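Local coordinates for FAA hydrolase family protein (Pseudomonas aeruginosa, PDB 6J5Y) that probably hydrolyses fumarylpyruvate to fumarate and pyruvate, as a manganese-binding enzyme of the fumarylacetoacetate hydrolase superfamily, at residues S11-G16 with I142-P147; A56-P61 with D137-I142; H156-L161 with A219-G224. One frame throughout, in Å; residues are numbered along the deposited sequence.

Interaction 1 of 3, residues S11-G16 with I142-P147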
# COMPACT_ATOMS: atom_id res chain seq x y z
N SER A 11 4.29 -5.35 -13.22
CA SER A 11 4.78 -6.61 -12.64
C SER A 11 5.85 -6.31 -11.60
O SER A 11 6.79 -5.61 -11.91
CB SER A 11 5.20 -7.57 -13.68
OG SER A 11 5.85 -6.90 -14.75
N LEU A 12 5.64 -6.81 -10.40
CA LEU A 12 6.54 -6.56 -9.25
C LEU A 12 7.79 -7.39 -9.47
O LEU A 12 7.61 -8.53 -9.92
CB LEU A 12 5.85 -7.02 -7.97
CG LEU A 12 4.50 -6.36 -7.70
CD1 LEU A 12 3.99 -6.73 -6.31
CD2 LEU A 12 4.61 -4.85 -7.85
N THR A 13 8.96 -6.87 -9.10
CA THR A 13 10.18 -7.70 -8.99
C THR A 13 9.99 -8.60 -7.77
O THR A 13 9.24 -8.19 -6.82
CB THR A 13 11.48 -6.88 -8.98
OG1 THR A 13 11.58 -6.17 -7.75
CG2 THR A 13 11.59 -5.93 -10.15
N ILE A 14 10.51 -9.82 -7.86
CA ILE A 14 10.40 -10.87 -6.81
C ILE A 14 11.82 -11.07 -6.27
O ILE A 14 12.74 -11.34 -7.08
CB ILE A 14 9.79 -12.19 -7.35
CG1 ILE A 14 8.37 -12.00 -7.90
CG2 ILE A 14 9.85 -13.24 -6.25
CD1 ILE A 14 7.70 -13.25 -8.49
N HIS A 15 11.98 -10.86 -4.97
CA HIS A 15 13.29 -10.84 -4.28
C HIS A 15 14.01 -12.15 -4.63
O HIS A 15 13.39 -13.21 -4.47
CB HIS A 15 13.09 -10.58 -2.78
CG HIS A 15 14.31 -10.87 -1.98
ND1 HIS A 15 15.38 -10.00 -1.91
CD2 HIS A 15 14.64 -11.94 -1.22
CE1 HIS A 15 16.32 -10.52 -1.14
NE2 HIS A 15 15.88 -11.71 -0.71
N GLY A 16 15.21 -12.05 -5.19
CA GLY A 16 16.09 -13.21 -5.47
C GLY A 16 15.64 -14.05 -6.66
O GLY A 16 16.03 -15.22 -6.71
N ILE A 142 6.23 0.68 -4.67
CA ILE A 142 6.33 -0.62 -3.95
C ILE A 142 7.71 -1.23 -4.20
O ILE A 142 8.24 -1.06 -5.31
CB ILE A 142 5.19 -1.54 -4.41
CG1 ILE A 142 5.10 -2.79 -3.55
CG2 ILE A 142 5.34 -1.89 -5.89
CD1 ILE A 142 3.89 -3.64 -3.85
N GLY A 143 8.26 -1.92 -3.19
CA GLY A 143 9.55 -2.62 -3.28
C GLY A 143 9.39 -3.99 -3.93
O GLY A 143 8.28 -4.40 -4.28
N PRO A 144 10.50 -4.75 -4.04
CA PRO A 144 10.45 -6.16 -4.43
C PRO A 144 9.50 -7.00 -3.57
O PRO A 144 9.28 -6.72 -2.40
CB PRO A 144 11.90 -6.65 -4.30
CG PRO A 144 12.65 -5.56 -3.58
CD PRO A 144 11.88 -4.29 -3.82
N LEU A 145 8.91 -8.01 -4.20
CA LEU A 145 7.94 -8.91 -3.54
C LEU A 145 8.70 -10.05 -2.87
O LEU A 145 9.42 -10.76 -3.57
CB LEU A 145 6.95 -9.41 -4.58
CG LEU A 145 5.75 -10.17 -4.02
CD1 LEU A 145 5.00 -9.35 -2.99
CD2 LEU A 145 4.83 -10.59 -5.14
N TYR A 146 8.54 -10.23 -1.56
CA TYR A 146 9.18 -11.36 -0.82
C TYR A 146 8.21 -12.53 -0.72
O TYR A 146 7.15 -12.40 -0.10
CB TYR A 146 9.65 -10.91 0.56
CG TYR A 146 10.89 -10.04 0.53
CD1 TYR A 146 10.84 -8.75 0.03
CD2 TYR A 146 12.10 -10.51 1.00
CE1 TYR A 146 11.96 -7.95 -0.00
CE2 TYR A 146 13.24 -9.71 0.99
CZ TYR A 146 13.17 -8.43 0.47
OH TYR A 146 14.28 -7.66 0.43
N PRO A 147 8.52 -13.71 -1.31
CA PRO A 147 7.64 -14.87 -1.17
C PRO A 147 7.47 -15.34 0.29
O PRO A 147 8.47 -15.40 1.02
CB PRO A 147 8.32 -15.98 -1.97
CG PRO A 147 9.31 -15.27 -2.87
CD PRO A 147 9.67 -13.97 -2.18
O HOH W 1 8.56 -4.64 -7.04
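Ile14 and Leu145 form a single beta bridge, their CA atoms 4.5 Å apart, between segments whose end-to-end directions diverge by 52°. Leu145 is gripped through both polar backbone atoms: its N donates to Thr13 O at 2.6 Å, nearly straight, and its O accepts from His15 N at 2.9 Å. Beyond the bridge the rings of His15 and Tyr146 form an offset stack, with centroids 4.2 Å apart and planes inclined by only 13°. Tyr146 CE2 lies over the centre of the imidazole, while His15 CB, 3.7 Å from the tyrosine centroid and almost on the ring normal, makes a CH-pi contact. The imidazole reaches this place because His15 CG is anti to the backbone N (chi1 166°). At the other end Leu12 CD2 meets Ile142 CG2 at 3.6 Å, and its CD1 lies between Ile142 CD1 at 4.0 Å and Leu145 CD2 at 4.1 Å. Ile14 CG2 rests against Pro147 CG, and Trp106 of strand 105-116 packs on Ile14, Leu145 and Pro147. Where the backbones separate, a water linked to Thr13 N and Gly143 O by weak hydrogen bonds spans the gap. The chemistry is thus graded, from a buried aliphatic end through a two-bond bridge to a partly exposed aromatic stack; it joins 11-16 to 142-147 at one bridge with packing on either end of it, which probably helps to limit pivoting about that point.

Interaction 2 of 3, residues A56-P61 with D137-I142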
# COMPACT_ATOMS: atom_id res chain seq x y z
N ALA A 56 -3.97 -0.74 -11.05
CA ALA A 56 -2.72 -1.50 -11.17
C ALA A 56 -1.63 -0.55 -11.64
O ALA A 56 -0.50 -0.69 -11.15
CB ALA A 56 -2.87 -2.64 -12.17
N ASP A 57 -1.92 0.33 -12.61
CA ASP A 57 -0.87 1.14 -13.28
C ASP A 57 -0.49 2.38 -12.46
O ASP A 57 0.37 3.12 -12.93
CB ASP A 57 -1.20 1.47 -14.74
CG ASP A 57 -2.45 2.25 -15.06
OD1 ASP A 57 -3.00 2.93 -14.17
OD2 ASP A 57 -2.84 2.20 -16.22
N ALA A 58 -1.07 2.57 -11.28
CA ALA A 58 -0.57 3.50 -10.24
C ALA A 58 0.58 2.84 -9.47
O ALA A 58 1.35 3.57 -8.82
CB ALA A 58 -1.71 3.88 -9.33
N VAL A 59 0.74 1.50 -9.58
CA VAL A 59 1.81 0.75 -8.86
C VAL A 59 3.15 0.96 -9.59
O VAL A 59 3.21 0.73 -10.85
CB VAL A 59 1.47 -0.74 -8.70
CG1 VAL A 59 2.62 -1.53 -8.08
CG2 VAL A 59 0.22 -0.92 -7.86
N VAL A 60 4.18 1.42 -8.87
CA VAL A 60 5.51 1.63 -9.51
C VAL A 60 6.58 0.87 -8.72
O VAL A 60 7.01 1.26 -7.64
CB VAL A 60 5.82 3.12 -9.81
CG1 VAL A 60 5.22 4.08 -8.80
CG2 VAL A 60 7.29 3.40 -10.05
N PRO A 61 6.99 -0.29 -9.27
CA PRO A 61 8.04 -1.13 -8.69
C PRO A 61 9.36 -0.36 -8.53
O PRO A 61 9.74 0.34 -9.45
CB PRO A 61 8.25 -2.24 -9.74
CG PRO A 61 6.91 -2.31 -10.45
CD PRO A 61 6.45 -0.87 -10.52
N ASP A 137 -2.08 9.13 -10.56
CA ASP A 137 -0.91 8.65 -11.34
C ASP A 137 0.26 8.40 -10.38
O ASP A 137 0.53 9.26 -9.51
CB ASP A 137 -0.60 9.65 -12.46
CG ASP A 137 -1.67 9.74 -13.53
OD1 ASP A 137 -2.51 8.79 -13.62
OD2 ASP A 137 -1.66 10.72 -14.28
N ARG A 138 0.85 7.20 -10.47
CA ARG A 138 2.09 6.78 -9.77
C ARG A 138 1.88 6.98 -8.27
O ARG A 138 2.82 7.41 -7.58
CB ARG A 138 3.27 7.57 -10.33
CG ARG A 138 3.53 7.29 -11.80
CD ARG A 138 4.83 7.93 -12.28
NE ARG A 138 5.24 7.27 -13.51
CZ ARG A 138 6.39 6.62 -13.70
NH1 ARG A 138 6.63 6.07 -14.88
NH2 ARG A 138 7.30 6.54 -12.74
N SER A 139 0.71 6.60 -7.77
CA SER A 139 0.28 6.84 -6.37
C SER A 139 0.65 5.65 -5.48
O SER A 139 0.38 5.76 -4.26
CB SER A 139 -1.19 7.13 -6.28
OG SER A 139 -1.98 6.04 -6.70
N ALA A 140 1.28 4.60 -6.02
CA ALA A 140 1.61 3.38 -5.23
C ALA A 140 3.00 2.86 -5.55
O ALA A 140 3.12 1.78 -6.13
CB ALA A 140 0.57 2.31 -5.43
N PRO A 141 4.07 3.54 -5.09
CA PRO A 141 5.40 2.94 -5.09
C PRO A 141 5.45 1.67 -4.23
O PRO A 141 4.83 1.61 -3.18
CB PRO A 141 6.28 4.06 -4.52
CG PRO A 141 5.49 5.33 -4.84
CD PRO A 141 4.07 4.91 -4.54
N ILE A 142 6.23 0.68 -4.67
CA ILE A 142 6.33 -0.62 -3.95
C ILE A 142 7.71 -1.23 -4.20
O ILE A 142 8.24 -1.06 -5.31
CB ILE A 142 5.19 -1.54 -4.41
CG1 ILE A 142 5.10 -2.79 -3.55
CG2 ILE A 142 5.34 -1.89 -5.89
CD1 ILE A 142 3.89 -3.64 -3.85
O HOH W 2 0.07 5.92 -12.99
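The flat group that touches across the contact is the guanidinium of Arg138, which Val60 CG2 approaches obliquely, 4.1 Å from NH2. The arginine chain, extended from CG to NE, crosses the valine at about a right angle in a purely van der Waals contact on the exposed side. The backbones pair by three hydrogen bonds. Ala140 is held through both its N and its O: the N donates to Ala58 O at 3.0 Å and the O accepts from Val60 N, after which Ile142 N donates to Val60 O at 3.1 Å. On the sheet face bearing Val59, Ala140 and Ile142, Val59 CG1 is anti to its backbone N (chi1 175°) and meets Ile142 CG2 at 3.5 Å, while CG2 lies against Ala140 CB. On the other face Val60 CG1 packs near Pro141 CG, with Leu68 touching both residues. At the strand entry a water bridges Asp57 O and Arg138 N, and Ala58 CB sits 3.4 Å from Ser139 OG, whose stronger hydrogen bond goes to Phe136 O, with a weak one to Lys134 O. Strand axes 4.4 Å apart and inclined by 25°, with the pairs Val59-Ala140, Val60-Pro141 and Pro61-Ile142 in register, define a parallel strand pair within the mixed sheet of the FAH fold.

Interaction 3 of 3, residues H156-L161 with A219-G224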
# COMPACT_ATOMS: atom_id res chain seq x y z
N HIS A 156 4.26 -10.17 13.37
CA HIS A 156 5.10 -9.15 14.05
C HIS A 156 6.16 -8.68 13.05
O HIS A 156 6.73 -9.56 12.36
CB HIS A 156 5.73 -9.75 15.33
CG HIS A 156 4.73 -10.30 16.29
ND1 HIS A 156 4.16 -9.53 17.30
CD2 HIS A 156 4.18 -11.53 16.41
CE1 HIS A 156 3.33 -10.26 18.00
NE2 HIS A 156 3.32 -11.50 17.48
N ALA A 157 6.39 -7.37 12.96
CA ALA A 157 7.44 -6.75 12.11
C ALA A 157 7.42 -5.24 12.29
O ALA A 157 6.35 -4.65 12.08
CB ALA A 157 7.23 -7.10 10.65
N ALA A 158 8.56 -4.62 12.63
CA ALA A 158 8.65 -3.14 12.68
C ALA A 158 8.43 -2.62 11.26
O ALA A 158 8.91 -3.28 10.28
CB ALA A 158 9.97 -2.65 13.25
N ILE A 159 7.69 -1.52 11.18
CA ILE A 159 7.35 -0.75 9.95
C ILE A 159 7.69 0.71 10.24
O ILE A 159 7.27 1.27 11.31
CB ILE A 159 5.88 -0.96 9.55
CG1 ILE A 159 5.49 -0.16 8.30
CG2 ILE A 159 4.95 -0.69 10.73
CD1 ILE A 159 4.23 -0.65 7.63
N SER A 160 8.45 1.32 9.35
CA SER A 160 9.07 2.65 9.59
C SER A 160 9.16 3.43 8.28
O SER A 160 9.35 2.81 7.19
CB SER A 160 10.42 2.46 10.21
OG SER A 160 11.32 1.97 9.23
N LEU A 161 9.05 4.75 8.40
CA LEU A 161 9.22 5.69 7.27
C LEU A 161 10.05 6.86 7.78
O LEU A 161 9.66 7.48 8.81
CB LEU A 161 7.88 6.20 6.76
CG LEU A 161 7.95 7.00 5.46
CD1 LEU A 161 6.65 6.91 4.71
CD2 LEU A 161 8.29 8.45 5.71
N ALA A 219 10.79 0.96 5.44
CA ALA A 219 11.32 -0.39 5.65
C ALA A 219 10.31 -1.19 6.45
O ALA A 219 9.57 -0.63 7.27
CB ALA A 219 12.67 -0.29 6.30
N ILE A 220 10.26 -2.49 6.17
CA ILE A 220 9.61 -3.47 7.07
C ILE A 220 10.59 -4.61 7.31
O ILE A 220 11.17 -5.09 6.32
CB ILE A 220 8.27 -3.94 6.48
CG1 ILE A 220 7.37 -2.73 6.19
CG2 ILE A 220 7.64 -4.98 7.40
CD1 ILE A 220 6.11 -3.01 5.41
N ASP A 221 10.70 -5.05 8.57
CA ASP A 221 11.56 -6.20 8.98
C ASP A 221 11.37 -7.37 8.02
O ASP A 221 10.21 -7.82 7.80
CB ASP A 221 11.27 -6.68 10.40
CG ASP A 221 11.65 -5.68 11.47
OD1 ASP A 221 12.47 -4.81 11.20
OD2 ASP A 221 11.11 -5.79 12.58
N GLY A 222 12.48 -7.91 7.51
CA GLY A 222 12.47 -9.06 6.59
C GLY A 222 12.14 -8.65 5.16
O GLY A 222 12.37 -9.46 4.30
N LEU A 223 11.66 -7.42 4.91
CA LEU A 223 11.11 -7.00 3.59
C LEU A 223 11.95 -5.89 2.96
O LEU A 223 11.52 -5.30 1.97
CB LEU A 223 9.65 -6.56 3.77
CG LEU A 223 8.71 -7.63 4.33
CD1 LEU A 223 7.28 -7.15 4.26
CD2 LEU A 223 8.85 -8.94 3.57
N GLY A 224 13.13 -5.62 3.50
CA GLY A 224 14.03 -4.58 2.99
C GLY A 224 13.37 -3.20 3.01
O GLY A 224 12.53 -2.95 3.88
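Ile159 and Ile220 make the tight side of this contact: a non-hydrogen-bonded antiparallel pair whose side chains lie side by side and point the same way, with the CD1 atoms 3.7 Å apart. Their first torsions differ, Ile159 CG1 being anti to the backbone N (chi1 179°) and Ile220 CG1 anti to the carbonyl carbon (chi1 -55°), yet both bring CD1 to the same buried face. There Ile83 touches Ile159 and Val110 touches Ile220. The other branch of Ile220, CG2, reaches Ala157 CB at 3.9 Å and continues the apolar surface toward the start of the strand.

The opposite face is looser and more polar. Ser160 and Ala219, a hydrogen-bonded pair, exchange two backbone bonds, Ser160 N to Ala219 O at 3.1 Å and Ala219 N to Ser160 O at 2.9 Å, but their side chains approach no closer than 3.9 Å, between OG and CB. At the exposed end Asp221 closes the pairing twice. Its N donates to Ala158 O at 3.0 Å, and its carboxylate folds back to accept Ala158 N at OD2, 2.8 Å. That second donor lies 67° out of the carboxylate plane, so it comes over the flat of the group. The two bonds hold the carbonyl oxygen and the amide N of Ala158 to one residue and pin the aspartate beside the chain, and Ala158 CB leans on the same OD2.

Asp221 is itself the second residue of a type II turn from Ile220 to Leu223, with Gly222 at positive phi, and Leu223 and Gly224 both face Ile220 in a classic beta bulge. Strand 215-220 thus pairs antiparallel with 158-163 and then turns through a bulged hairpin into 225-231, within the five-stranded mixed sheet of this FAH-family fold.

Overall arrangement
From the N terminus, segment 11-16 is the first segment in sequence: interaction 1 joins it to 142-147 and closes a loop of 125 intervening residues. Within that loop, interaction 2 closes the shorter excursion from 56-61 to 137-142. The two share Ile142. Strand 140-147 thus takes part in both, bridged by segment 11-16 and paired with strand 59-61; Leu12 CD2 also touches Val59 CG1 at 3.9 Å. Interaction 3 follows in series, pairing 156-161 with 219-224 in the separate five-stranded sheet. It stays about 8 Å from interaction 2 at the nearest atoms, but packs on interaction 1, where Tyr146 CE1 lies 3.3 Å from Leu223 O.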